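Local atomic coordinates of insecticidal crystal protein Cry7Cal (PDB entry 5ZI1), a protein that is a three-domain insecticidal delta endotoxin active against the locust Locusta migratoria manilensis, probably binding receptors on gut cells and forming pores in their membranes. Residues R87-G92 / V118-L123; E91-A96 / L155-L160; E98-N103 / A163-Q168; L112-F117 / Q169-L174; F233-Y236 / T240-M243. One frame throughout, in Å; residues are numbered along the deposited sequence.

Contact 1: residues R87-G92 / V118-L123; sequences RNALEG and VSTENL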
# COMPACT_ATOMS: atom_id res chain seq x y z
N ARG A 87 -23.52 11.64 -4.49
CA ARG A 87 -23.76 10.70 -5.59
C ARG A 87 -24.58 11.35 -6.70
O ARG A 87 -24.21 11.30 -7.88
CB ARG A 87 -24.46 9.43 -5.11
CG ARG A 87 -24.93 8.62 -6.29
CD ARG A 87 -25.68 7.37 -5.92
NE ARG A 87 -26.93 7.63 -5.23
CZ ARG A 87 -28.02 8.10 -5.82
NH1 ARG A 87 -29.12 8.29 -5.09
NH2 ARG A 87 -28.02 8.38 -7.12
N ASN A 88 -25.70 11.98 -6.33
CA ASN A 88 -26.53 12.60 -7.36
C ASN A 88 -25.81 13.76 -8.05
O ASN A 88 -26.09 14.05 -9.22
CB ASN A 88 -27.87 13.05 -6.76
CG ASN A 88 -28.85 11.87 -6.62
OD1 ASN A 88 -29.42 11.39 -7.61
ND2 ASN A 88 -29.02 11.39 -5.39
N ALA A 89 -24.88 14.44 -7.36
CA ALA A 89 -24.24 15.56 -8.03
C ALA A 89 -23.18 15.06 -9.00
O ALA A 89 -23.08 15.56 -10.13
CB ALA A 89 -23.64 16.55 -7.01
N LEU A 90 -22.42 14.05 -8.60
CA LEU A 90 -21.50 13.42 -9.55
C LEU A 90 -22.26 12.84 -10.75
O LEU A 90 -21.84 13.02 -11.90
CB LEU A 90 -20.68 12.34 -8.86
CG LEU A 90 -19.65 12.91 -7.90
CD1 LEU A 90 -19.10 11.79 -7.02
CD2 LEU A 90 -18.53 13.59 -8.68
N GLU A 91 -23.37 12.14 -10.50
CA GLU A 91 -24.17 11.63 -11.61
C GLU A 91 -24.52 12.76 -12.57
O GLU A 91 -24.29 12.66 -13.78
CB GLU A 91 -25.45 10.96 -11.11
CG GLU A 91 -25.26 9.64 -10.40
CD GLU A 91 -26.57 9.10 -9.79
OE1 GLU A 91 -27.66 9.67 -10.05
OE2 GLU A 91 -26.50 8.09 -9.03
N GLY A 92 -25.05 13.86 -12.02
CA GLY A 92 -25.39 15.00 -12.85
C GLY A 92 -24.19 15.63 -13.53
O GLY A 92 -24.31 16.16 -14.64
N VAL A 118 -18.90 23.45 -10.72
CA VAL A 118 -18.69 24.29 -9.54
C VAL A 118 -19.75 24.00 -8.49
O VAL A 118 -19.46 24.01 -7.29
CB VAL A 118 -18.63 25.79 -9.90
CG1 VAL A 118 -17.64 26.05 -11.04
CG2 VAL A 118 -19.99 26.33 -10.25
N SER A 119 -20.98 23.66 -8.90
CA SER A 119 -21.95 23.26 -7.90
C SER A 119 -21.56 21.94 -7.24
O SER A 119 -21.78 21.76 -6.04
CB SER A 119 -23.36 23.17 -8.50
OG SER A 119 -23.43 22.19 -9.53
N THR A 120 -20.95 21.01 -7.99
CA THR A 120 -20.59 19.73 -7.38
C THR A 120 -19.36 19.89 -6.49
O THR A 120 -19.27 19.30 -5.41
CB THR A 120 -20.33 18.64 -8.43
OG1 THR A 120 -21.54 18.38 -9.16
CG2 THR A 120 -19.88 17.35 -7.78
N GLU A 121 -18.41 20.73 -6.93
CA GLU A 121 -17.20 20.94 -6.14
C GLU A 121 -17.51 21.69 -4.85
O GLU A 121 -16.88 21.43 -3.81
CB GLU A 121 -16.16 21.68 -6.99
CG GLU A 121 -14.74 21.60 -6.45
CD GLU A 121 -14.46 22.59 -5.31
OE1 GLU A 121 -15.05 23.69 -5.34
OE2 GLU A 121 -13.65 22.26 -4.40
N ASN A 122 -18.50 22.60 -4.88
CA ASN A 122 -18.95 23.23 -3.66
C ASN A 122 -19.60 22.22 -2.71
O ASN A 122 -19.43 22.33 -1.49
CB ASN A 122 -19.91 24.38 -3.98
CG ASN A 122 -19.17 25.67 -4.44
OD1 ASN A 122 -17.97 25.85 -4.20
ND2 ASN A 122 -19.90 26.57 -5.10
N LEU A 123 -20.31 21.22 -3.24
CA LEU A 123 -20.87 20.20 -2.35
C LEU A 123 -19.78 19.51 -1.56
O LEU A 123 -19.92 19.28 -0.35
CB LEU A 123 -21.70 19.17 -3.12
CG LEU A 123 -22.54 18.24 -2.22
CD1 LEU A 123 -23.30 19.07 -1.19
CD2 LEU A 123 -23.53 17.39 -3.00
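In the helical bundle of the toxin's N-terminal domain, Ala-89 and Thr-120 join two consecutive helices, 73-101 and 107-127, that run as an antiparallel hairpin. The axes of the two short segments approach to 9.5 Å with 156° between their directions, and the segments are nearest at this pair, where the CA atoms of Ala-89 and Thr-120 are 5.6 Å apart, consistent with their small side chains. Ala-89 points its CB at the facing helix, and Thr-120 receives it with both branches. OG1 of Thr-120 lies 3.5 Å from CB of Ala-89, and CG2 of Thr-120 comes to 3.9 Å from the same methyl. With chi1 at -64°, OG1 stands beside its own backbone N; it passes 3.4 Å from O of Ala-89 without bonding to it, its hydrogen bond going back to the carbonyl of Arg-116 in its own helix. Leu-90 reaches in from the buried flank, which helix 141-165 covers through Leu-150, and crosses Thr-120 at about a right angle, CD2 of Leu-90 resting 4.1 Å from CG2 of Thr-120. One turn on from Thr-120, Leu-123 completes the patch by laying CD2 4.1 Å from CB of Ala-89.

Contact 2: residues E91-A96 / L155-L160; sequences EGYTSA and LKNAEL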
# COMPACT_ATOMS: atom_id res chain seq x y z
N GLU A 91 -23.37 12.14 -10.50
CA GLU A 91 -24.17 11.63 -11.61
C GLU A 91 -24.52 12.76 -12.57
O GLU A 91 -24.29 12.66 -13.78
CB GLU A 91 -25.45 10.96 -11.11
CG GLU A 91 -25.26 9.64 -10.40
CD GLU A 91 -26.57 9.10 -9.79
OE1 GLU A 91 -27.66 9.67 -10.05
OE2 GLU A 91 -26.50 8.09 -9.03
N GLY A 92 -25.05 13.86 -12.02
CA GLY A 92 -25.39 15.00 -12.85
C GLY A 92 -24.19 15.63 -13.53
O GLY A 92 -24.31 16.16 -14.64
N TYR A 93 -23.03 15.59 -12.89
CA TYR A 93 -21.84 16.15 -13.53
C TYR A 93 -21.37 15.27 -14.69
O TYR A 93 -21.13 15.78 -15.80
CB TYR A 93 -20.72 16.37 -12.50
CG TYR A 93 -19.39 16.70 -13.16
CD1 TYR A 93 -19.11 17.98 -13.61
CD2 TYR A 93 -18.44 15.70 -13.37
CE1 TYR A 93 -17.89 18.27 -14.24
CE2 TYR A 93 -17.24 15.97 -13.97
CZ TYR A 93 -16.96 17.24 -14.41
OH TYR A 93 -15.74 17.46 -15.03
N THR A 94 -21.23 13.96 -14.46
CA THR A 94 -20.80 13.07 -15.54
C THR A 94 -21.76 13.14 -16.72
O THR A 94 -21.34 13.20 -17.88
CB THR A 94 -20.68 11.62 -15.05
OG1 THR A 94 -21.99 11.15 -14.70
CG2 THR A 94 -19.82 11.54 -13.82
N SER A 95 -23.06 13.17 -16.42
CA SER A 95 -24.05 13.32 -17.48
C SER A 95 -23.85 14.62 -18.27
O SER A 95 -23.97 14.62 -19.50
CB SER A 95 -25.45 13.26 -16.87
OG SER A 95 -26.45 13.45 -17.84
N ALA A 96 -23.54 15.73 -17.59
CA ALA A 96 -23.28 16.97 -18.32
C ALA A 96 -21.93 16.94 -19.00
O ALA A 96 -21.77 17.51 -20.09
CB ALA A 96 -23.36 18.19 -17.40
N LEU A 155 -11.36 17.86 -8.88
CA LEU A 155 -10.71 19.14 -9.09
C LEU A 155 -9.77 19.07 -10.29
O LEU A 155 -9.60 20.07 -10.99
CB LEU A 155 -9.96 19.56 -7.82
CG LEU A 155 -10.86 20.17 -6.72
CD1 LEU A 155 -10.24 20.13 -5.33
CD2 LEU A 155 -11.21 21.61 -7.14
N LYS A 156 -9.21 17.89 -10.56
CA LYS A 156 -8.39 17.70 -11.75
C LYS A 156 -9.16 18.08 -13.01
O LYS A 156 -8.58 18.62 -13.96
CB LYS A 156 -7.91 16.25 -11.84
CG LYS A 156 -7.09 15.94 -13.09
CD LYS A 156 -6.55 14.50 -13.07
CE LYS A 156 -5.93 14.12 -14.41
NZ LYS A 156 -5.03 12.94 -14.31
N ASN A 157 -10.47 17.82 -13.04
CA ASN A 157 -11.25 18.10 -14.24
C ASN A 157 -11.14 19.57 -14.65
O ASN A 157 -11.09 19.88 -15.85
CB ASN A 157 -12.70 17.68 -14.04
CG ASN A 157 -12.91 16.15 -14.09
OD1 ASN A 157 -13.93 15.67 -14.56
ND2 ASN A 157 -11.94 15.39 -13.58
N ALA A 158 -11.07 20.50 -13.68
CA ALA A 158 -10.98 21.91 -14.05
C ALA A 158 -9.70 22.19 -14.84
O ALA A 158 -9.72 22.92 -15.83
CB ALA A 158 -11.03 22.81 -12.80
N GLU A 159 -8.58 21.58 -14.43
CA GLU A 159 -7.36 21.80 -15.19
C GLU A 159 -7.42 21.11 -16.54
O GLU A 159 -6.85 21.61 -17.52
CB GLU A 159 -6.12 21.35 -14.41
CG GLU A 159 -4.84 21.50 -15.26
CD GLU A 159 -4.13 22.82 -14.94
OE1 GLU A 159 -4.52 23.48 -13.95
OE2 GLU A 159 -3.23 23.26 -15.70
N LEU A 160 -8.12 19.98 -16.63
CA LEU A 160 -8.18 19.29 -17.91
C LEU A 160 -9.11 20.00 -18.88
O LEU A 160 -8.77 20.17 -20.06
CB LEU A 160 -8.65 17.84 -17.72
CG LEU A 160 -7.73 16.87 -16.98
CD1 LEU A 160 -8.53 15.63 -16.64
CD2 LEU A 160 -6.53 16.53 -17.83
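Tyr-93 and Asn-157 meet at the ends of their side chains, and the tight part of this contact is a single buried hydrogen bond. OH of Tyr-93 donates to OD1 of Asn-157 at 2.6 Å, lying in the carbonyl plane on a lone pair with a C=O...donor angle of 112°. The oxygen is met at the edge of the ring, and the amide is turned 51° against the ring plane. The same hydroxyl also presses on the aliphatic root of its partner, 3.2 Å from CB of Asn-157. Tyr-93 spans the gap because its CG is anti to the backbone N (chi1 169°), which carries the ring toward helix 141-165. Around this bond the association is loose: the backbones stay well apart, with the CA atoms of Tyr-93 and Asn-157 separated by 10.8 Å, and on the outer side of segment 91-96 Ser-95 faces solvent. Neighbouring residues of the N-terminal bundle pack around the pair. Val-113 and Phe-117 of helix 107-127 lie on the ring of Tyr-93, Leu-154 and Trp-165 touch it from helix 141-165, and Ile-36 and Phe-40 of helix 33-47 lie against Asn-157.

Contact 3: residues E98-N103 / A163-Q168; sequences EAWQNN and AEWGMQ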
# COMPACT_ATOMS: atom_id res chain seq x y z
N GLU A 98 -20.73 14.34 -20.34
CA GLU A 98 -20.93 13.52 -21.53
C GLU A 98 -21.64 14.31 -22.62
O GLU A 98 -21.24 14.26 -23.78
CB GLU A 98 -21.70 12.26 -21.16
CG GLU A 98 -21.59 11.16 -22.19
CD GLU A 98 -22.05 9.82 -21.65
OE1 GLU A 98 -21.83 8.81 -22.34
OE2 GLU A 98 -22.61 9.80 -20.52
N ALA A 99 -22.69 15.05 -22.25
CA ALA A 99 -23.40 15.87 -23.23
C ALA A 99 -22.48 16.89 -23.88
O ALA A 99 -22.60 17.17 -25.07
CB ALA A 99 -24.59 16.58 -22.57
N TRP A 100 -21.55 17.45 -23.12
CA TRP A 100 -20.65 18.44 -23.69
C TRP A 100 -19.62 17.78 -24.59
O TRP A 100 -19.31 18.27 -25.69
CB TRP A 100 -19.96 19.25 -22.59
CG TRP A 100 -18.70 19.92 -23.08
CD1 TRP A 100 -18.61 21.01 -23.89
CD2 TRP A 100 -17.35 19.51 -22.81
NE1 TRP A 100 -17.29 21.31 -24.14
CE2 TRP A 100 -16.50 20.40 -23.48
CE3 TRP A 100 -16.79 18.48 -22.05
CZ2 TRP A 100 -15.11 20.29 -23.43
CZ3 TRP A 100 -15.41 18.37 -22.00
CH2 TRP A 100 -14.59 19.27 -22.68
N GLN A 101 -19.06 16.65 -24.14
CA GLN A 101 -18.05 15.94 -24.91
C GLN A 101 -18.57 15.53 -26.28
O GLN A 101 -17.82 15.54 -27.26
CB GLN A 101 -17.58 14.73 -24.10
CG GLN A 101 -17.09 13.57 -24.91
CD GLN A 101 -15.64 13.72 -25.31
OE1 GLN A 101 -15.14 14.85 -25.50
NE2 GLN A 101 -14.94 12.59 -25.41
N ASN A 102 -19.85 15.21 -26.39
CA ASN A 102 -20.44 14.80 -27.65
C ASN A 102 -21.01 15.96 -28.47
O ASN A 102 -21.69 15.73 -29.48
CB ASN A 102 -21.52 13.75 -27.38
CG ASN A 102 -20.94 12.48 -26.79
OD1 ASN A 102 -19.84 12.05 -27.17
ND2 ASN A 102 -21.66 11.87 -25.85
N ASN A 103 -20.75 17.20 -28.07
CA ASN A 103 -21.26 18.34 -28.82
C ASN A 103 -20.51 19.60 -28.38
O ASN A 103 -21.13 20.62 -28.06
CB ASN A 103 -22.77 18.50 -28.60
CG ASN A 103 -23.41 19.52 -29.52
OD1 ASN A 103 -22.74 20.10 -30.39
ND2 ASN A 103 -24.69 19.80 -29.31
N ALA A 163 -10.62 25.55 -19.37
CA ALA A 163 -10.49 26.52 -20.45
C ALA A 163 -11.45 26.21 -21.60
O ALA A 163 -12.02 27.12 -22.20
CB ALA A 163 -9.05 26.58 -20.95
N GLU A 164 -11.66 24.91 -21.90
CA GLU A 164 -12.59 24.57 -22.97
C GLU A 164 -14.04 24.74 -22.56
O GLU A 164 -14.91 24.82 -23.44
CB GLU A 164 -12.35 23.14 -23.47
CG GLU A 164 -10.92 22.67 -23.40
CD GLU A 164 -10.75 21.29 -24.05
OE1 GLU A 164 -11.03 21.16 -25.26
OE2 GLU A 164 -10.35 20.33 -23.35
N TRP A 165 -14.33 24.83 -21.27
CA TRP A 165 -15.67 25.19 -20.81
C TRP A 165 -15.92 26.69 -20.80
O TRP A 165 -17.05 27.10 -20.54
CB TRP A 165 -15.90 24.67 -19.41
CG TRP A 165 -15.91 23.20 -19.29
CD1 TRP A 165 -16.06 22.29 -20.30
CD2 TRP A 165 -15.76 22.46 -18.09
NE1 TRP A 165 -16.02 21.02 -19.79
CE2 TRP A 165 -15.83 21.09 -18.43
CE3 TRP A 165 -15.56 22.81 -16.75
CZ2 TRP A 165 -15.72 20.09 -17.49
CZ3 TRP A 165 -15.45 21.81 -15.82
CH2 TRP A 165 -15.53 20.47 -16.19
N GLY A 166 -14.91 27.50 -21.09
CA GLY A 166 -15.02 28.93 -20.95
C GLY A 166 -14.45 29.49 -19.66
O GLY A 166 -14.71 30.65 -19.34
N MET A 167 -13.70 28.70 -18.90
CA MET A 167 -13.07 29.19 -17.69
C MET A 167 -11.87 30.05 -18.06
O MET A 167 -11.09 29.70 -18.96
CB MET A 167 -12.63 28.04 -16.79
CG MET A 167 -13.73 27.50 -15.91
SD MET A 167 -13.19 26.19 -14.80
CE MET A 167 -11.87 26.93 -13.90
N GLN A 168 -11.72 31.17 -17.36
CA GLN A 168 -10.54 31.99 -17.55
C GLN A 168 -9.38 31.44 -16.73
O GLN A 168 -9.56 30.63 -15.81
CB GLN A 168 -10.85 33.44 -17.16
CG GLN A 168 -11.21 34.30 -18.36
CD GLN A 168 -11.77 35.64 -17.95
OE1 GLN A 168 -12.87 35.70 -17.38
NE2 GLN A 168 -11.05 36.72 -18.26
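Aromatic contact dominates here: Trp-165 drives the edge of its indole into the face of Trp-100 in a T-shaped (edge-to-face) stack. The five-membered ring of Trp-165 and the six-membered ring of Trp-100 have centroids 4.4 Å apart and planes at 84°. The N-H side of the indole leads, with NE1 of Trp-165 standing 3.3 Å above the Trp-100 plane, offset toward the rim and 3.5 Å from CE3 of Trp-100. Next to it in the same edge, CD1 of Trp-165 lies 3.7 Å from CE2 of Trp-100. A polar N-H is thereby turned to the pi cloud of a buried ring. With CG anti to the backbone N (chi1 159°), Trp-100 carries its indole toward Trp-165, and chi2 of 75° turns its face to the incoming edge.

An apolar contact flanks the stack. CB of Glu-164 reaches 4.0 Å from CZ2 of Trp-100, while the Glu-164 carboxylate pairs with Arg-104 in a salt bridge.

Both tryptophans sit where helices of the N-terminal bundle end. Helix 73-101 stops just after Trp-100, and helix 141-165 closes in a Schellman motif at Gly-166.

Backbone bonds mark these ends: N of Asn-103 binds O of Trp-100 at 3.0 Å, and N of Gly-166 binds O of Ala-163 at 3.1 Å. Positive phi at Gly-166 turns the chain toward Met-167, which packs on Tyr-114, Ile-172 and Phe-175.

Contact 4: residues L112-F117 / Q169-L174; sequences LVYERF and QYEIDL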
# COMPACT_ATOMS: atom_id res chain seq x y z
N LEU A 112 -23.52 24.34 -19.21
CA LEU A 112 -24.15 23.35 -18.34
C LEU A 112 -23.14 22.52 -17.58
O LEU A 112 -23.34 22.22 -16.41
CB LEU A 112 -25.08 22.44 -19.15
CG LEU A 112 -26.45 23.05 -19.44
CD1 LEU A 112 -27.14 22.27 -20.54
CD2 LEU A 112 -27.31 23.08 -18.17
N VAL A 113 -22.03 22.14 -18.22
CA VAL A 113 -21.08 21.31 -17.49
C VAL A 113 -20.26 22.16 -16.53
O VAL A 113 -19.94 21.69 -15.43
CB VAL A 113 -20.21 20.46 -18.45
CG1 VAL A 113 -19.37 21.34 -19.38
CG2 VAL A 113 -19.34 19.51 -17.65
N TYR A 114 -19.95 23.41 -16.90
CA TYR A 114 -19.34 24.34 -15.96
C TYR A 114 -20.17 24.49 -14.69
O TYR A 114 -19.62 24.43 -13.58
CB TYR A 114 -19.13 25.71 -16.59
CG TYR A 114 -18.66 26.77 -15.60
CD1 TYR A 114 -17.31 26.97 -15.38
CD2 TYR A 114 -19.56 27.56 -14.90
CE1 TYR A 114 -16.87 27.91 -14.47
CE2 TYR A 114 -19.12 28.51 -14.00
CZ TYR A 114 -17.77 28.69 -13.80
OH TYR A 114 -17.32 29.65 -12.91
N GLU A 115 -21.49 24.69 -14.82
CA GLU A 115 -22.35 24.85 -13.65
C GLU A 115 -22.38 23.62 -12.77
O GLU A 115 -22.33 23.75 -11.55
CB GLU A 115 -23.75 25.16 -14.14
CG GLU A 115 -24.72 25.58 -13.04
CD GLU A 115 -25.90 24.65 -12.93
OE1 GLU A 115 -25.76 23.61 -12.26
OE2 GLU A 115 -26.96 24.95 -13.52
N ARG A 116 -22.56 22.43 -13.36
CA ARG A 116 -22.52 21.21 -12.56
C ARG A 116 -21.18 21.03 -11.88
O ARG A 116 -21.13 20.50 -10.76
CB ARG A 116 -22.85 19.97 -13.39
CG ARG A 116 -24.14 20.10 -14.15
CD ARG A 116 -25.30 19.54 -13.33
NE ARG A 116 -26.53 19.61 -14.12
CZ ARG A 116 -27.37 20.64 -14.11
NH1 ARG A 116 -27.12 21.70 -13.33
NH2 ARG A 116 -28.44 20.61 -14.88
N PHE A 117 -20.10 21.47 -12.51
CA PHE A 117 -18.79 21.30 -11.89
C PHE A 117 -18.67 22.14 -10.62
O PHE A 117 -18.36 21.61 -9.54
CB PHE A 117 -17.67 21.66 -12.86
CG PHE A 117 -16.32 21.70 -12.20
CD1 PHE A 117 -15.59 20.54 -12.03
CD2 PHE A 117 -15.81 22.88 -11.67
CE1 PHE A 117 -14.36 20.56 -11.39
CE2 PHE A 117 -14.59 22.92 -11.02
CZ PHE A 117 -13.86 21.76 -10.88
N GLN A 169 -8.17 31.89 -17.08
CA GLN A 169 -6.99 31.27 -16.49
C GLN A 169 -6.97 31.45 -14.98
O GLN A 169 -6.59 30.53 -14.24
CB GLN A 169 -5.72 31.82 -17.13
CG GLN A 169 -4.42 31.13 -16.66
CD GLN A 169 -4.31 29.68 -17.10
OE1 GLN A 169 -4.24 29.39 -18.30
NE2 GLN A 169 -4.31 28.76 -16.14
N TYR A 170 -7.41 32.62 -14.49
CA TYR A 170 -7.34 32.86 -13.05
C TYR A 170 -8.18 31.85 -12.29
O TYR A 170 -7.81 31.43 -11.19
CB TYR A 170 -7.81 34.29 -12.71
CG TYR A 170 -9.31 34.50 -12.81
CD1 TYR A 170 -10.17 34.11 -11.77
CD2 TYR A 170 -9.87 35.12 -13.92
CE1 TYR A 170 -11.54 34.30 -11.87
CE2 TYR A 170 -11.23 35.33 -14.01
CZ TYR A 170 -12.06 34.92 -12.98
OH TYR A 170 -13.41 35.12 -13.08
N GLU A 171 -9.33 31.48 -12.84
CA GLU A 171 -10.22 30.55 -12.16
C GLU A 171 -9.70 29.12 -12.26
O GLU A 171 -9.74 28.38 -11.28
CB GLU A 171 -11.63 30.69 -12.75
CG GLU A 171 -12.71 30.03 -11.91
CD GLU A 171 -14.11 30.25 -12.48
OE1 GLU A 171 -15.09 30.02 -11.73
OE2 GLU A 171 -14.22 30.64 -13.66
N ILE A 172 -9.16 28.74 -13.42
CA ILE A 172 -8.36 27.52 -13.53
C ILE A 172 -7.25 27.51 -12.50
O ILE A 172 -6.99 26.50 -11.83
CB ILE A 172 -7.78 27.39 -14.96
CG1 ILE A 172 -8.91 27.28 -15.98
CG2 ILE A 172 -6.81 26.22 -15.07
CD1 ILE A 172 -8.42 27.37 -17.40
N ASP A 173 -6.57 28.67 -12.32
CA ASP A 173 -5.47 28.75 -11.36
C ASP A 173 -5.96 28.67 -9.93
O ASP A 173 -5.24 28.16 -9.06
CB ASP A 173 -4.68 30.04 -11.55
CG ASP A 173 -3.80 30.02 -12.80
OD1 ASP A 173 -3.70 28.97 -13.48
OD2 ASP A 173 -3.18 31.07 -13.09
N LEU A 174 -7.16 29.19 -9.65
CA LEU A 174 -7.70 29.09 -8.30
C LEU A 174 -7.96 27.63 -7.93
O LEU A 174 -7.55 27.16 -6.86
CB LEU A 174 -8.98 29.91 -8.19
CG LEU A 174 -9.63 29.95 -6.80
CD1 LEU A 174 -8.79 30.79 -5.83
CD2 LEU A 174 -11.06 30.47 -6.88
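One hydrogen bond, from Tyr-114 to Glu-171, carries the contact between the segments, and other residues of 112-117 serve other neighbours. Val-113 turns inward, packing on Trp-100 and Trp-165. Tyr-114, next along, points toward segment 169-174, and its OH donates to OE1 of Glu-171 at 2.5 Å. The carboxylate oxygen sits at the ring edge and is met on its syn side, 17° out of the carboxylate plane; OE2 of Glu-171 is farther off, 3.3 Å from OH of Tyr-114. Ring and carboxylate planes are 65° apart. Both side chains have CG anti to the backbone N (chi1 172° for Tyr-114), and Glu-171 is extended beyond it, which lets them come from opposite directions and bridge CA atoms of Tyr-114 and Glu-171 that lie 11.7 Å apart. The bond ties two helices of the N-terminal bundle, 107-127 and 169-202, across its surface. Further on, Arg-116 packs over Ala-96 of helix 73-101. Phe-117 returns to the interior, where it meets Ala-158 of helix 141-165 and stacks edge-to-face with Phe-175, one turn beyond Glu-171 on helix 169-202.

Contact 5: residues F233-Y236 / T240-M243; sequences FPIY and TYPM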
# COMPACT_ATOMS: atom_id res chain seq x y z
N PHE A 233 -2.97 11.10 -4.44
CA PHE A 233 -3.38 12.49 -4.27
C PHE A 233 -2.50 13.48 -5.03
O PHE A 233 -3.05 14.27 -5.81
CB PHE A 233 -3.45 12.84 -2.77
CG PHE A 233 -4.64 12.20 -2.05
CD1 PHE A 233 -5.47 11.31 -2.70
CD2 PHE A 233 -4.91 12.51 -0.73
CE1 PHE A 233 -6.54 10.74 -2.04
CE2 PHE A 233 -5.98 11.96 -0.07
CZ PHE A 233 -6.80 11.06 -0.72
N PRO A 234 -1.17 13.48 -4.89
CA PRO A 234 -0.37 14.39 -5.72
C PRO A 234 -0.43 14.09 -7.21
O PRO A 234 -0.21 15.00 -8.02
CB PRO A 234 1.06 14.20 -5.18
CG PRO A 234 0.92 13.39 -3.93
CD PRO A 234 -0.31 12.58 -4.11
N ILE A 235 -0.71 12.85 -7.63
CA ILE A 235 -0.79 12.57 -9.06
C ILE A 235 -2.02 13.23 -9.70
O ILE A 235 -2.04 13.44 -10.92
CB ILE A 235 -0.73 11.05 -9.29
CG1 ILE A 235 0.67 10.56 -8.92
CG2 ILE A 235 -1.04 10.67 -10.73
CD1 ILE A 235 0.73 9.15 -8.63
N TYR A 236 -3.03 13.62 -8.91
CA TYR A 236 -4.14 14.34 -9.52
C TYR A 236 -3.75 15.76 -9.93
O TYR A 236 -4.59 16.47 -10.50
CB TYR A 236 -5.34 14.39 -8.57
CG TYR A 236 -5.97 13.06 -8.21
CD1 TYR A 236 -6.13 12.06 -9.15
CD2 TYR A 236 -6.40 12.82 -6.91
CE1 TYR A 236 -6.71 10.86 -8.81
CE2 TYR A 236 -6.97 11.62 -6.56
CZ TYR A 236 -7.12 10.64 -7.51
OH TYR A 236 -7.69 9.44 -7.16
N THR A 240 1.85 18.71 -12.82
CA THR A 240 3.01 17.89 -12.50
C THR A 240 2.94 16.54 -13.18
O THR A 240 3.98 15.94 -13.48
CB THR A 240 3.12 17.72 -10.98
OG1 THR A 240 2.96 18.99 -10.34
CG2 THR A 240 4.46 17.15 -10.59
N TYR A 241 1.73 16.06 -13.48
CA TYR A 241 1.52 14.77 -14.14
C TYR A 241 0.57 14.99 -15.31
O TYR A 241 -0.62 14.64 -15.25
CB TYR A 241 1.00 13.73 -13.15
CG TYR A 241 1.96 13.47 -12.00
CD1 TYR A 241 1.86 14.17 -10.80
CD2 TYR A 241 3.00 12.55 -12.13
CE1 TYR A 241 2.76 13.95 -9.75
CE2 TYR A 241 3.89 12.32 -11.09
CZ TYR A 241 3.77 13.01 -9.91
OH TYR A 241 4.68 12.78 -8.88
N PRO A 242 1.08 15.56 -16.41
CA PRO A 242 0.24 15.79 -17.60
C PRO A 242 0.02 14.57 -18.47
O PRO A 242 -0.67 14.68 -19.49
CB PRO A 242 1.02 16.87 -18.37
CG PRO A 242 2.45 16.56 -18.05
CD PRO A 242 2.45 16.07 -16.60
N MET A 243 0.57 13.41 -18.12
CA MET A 243 0.26 12.20 -18.87
C MET A 243 0.24 10.99 -17.94
O MET A 243 0.56 11.07 -16.75
CB MET A 243 1.23 11.99 -20.03
CG MET A 243 2.66 11.67 -19.64
SD MET A 243 3.82 12.18 -20.95
CE MET A 243 2.78 12.12 -22.42
O HOH W 1 -3.01 14.11 -13.28
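Ile-235 lays one branch over the ring of Tyr-241 in a CH-pi contact: CG1 of Ile-235 stands 4.0 Å from the ring centroid, only 9° off the ring normal. The isoleucine torsion makes this possible, since at chi1 -69° CG1 lies beside the backbone N and is turned to the ring, while CG2 takes the position anti to that N. Tyr-241 has CG beside its own N as well (chi1 -61°), and the ring broadside covers the backbone of the facing segment. CD1 of Tyr-241 thus comes to 3.6 Å from CA of Ile-235 and to 3.6 Å from O of Pro-234. Here the chain leaves the helical N-terminal domain, passing from the short, weakly bonded helix 232-235 through segment 240-243 to strand 245-246, which pairs with strand 468-472. The tyrosine reaches from this connection into the beta-rich part of the toxin, where its OH hydrogen-bonds with Glu-596 and Tyr-561 and its ring takes a cation-pi contact from Arg-525. Beside the ring, on the Ile-235 side, a water bridges the two backbones, 2.6 Å from O of Ile-235 and 3.1 Å from O of Tyr-241.

Contacts 1 to 4 all lie in the helical N-terminal domain, whereas contact 5 sits where that domain passes into the beta-rich remainder. Helix 73-101 serves contacts 1, 2 and 3; contacts 2 and 3 both join it to helix 141-165, at successive levels, with OH of Tyr-93 3.2 Å from CH2 of Trp-165. Contact 1 is close helix packing centred on Ala-89 and Thr-120, with leucines at its sides, and is partly buried. Contacts 2 and 4 each rest on a tyrosine hydroxyl, but the buried one meets a neutral amide and the surface one a carboxylate. Aromatic faces carry the buried contacts 3 and 5, receiving an indole edge in one and an aliphatic branch in the other.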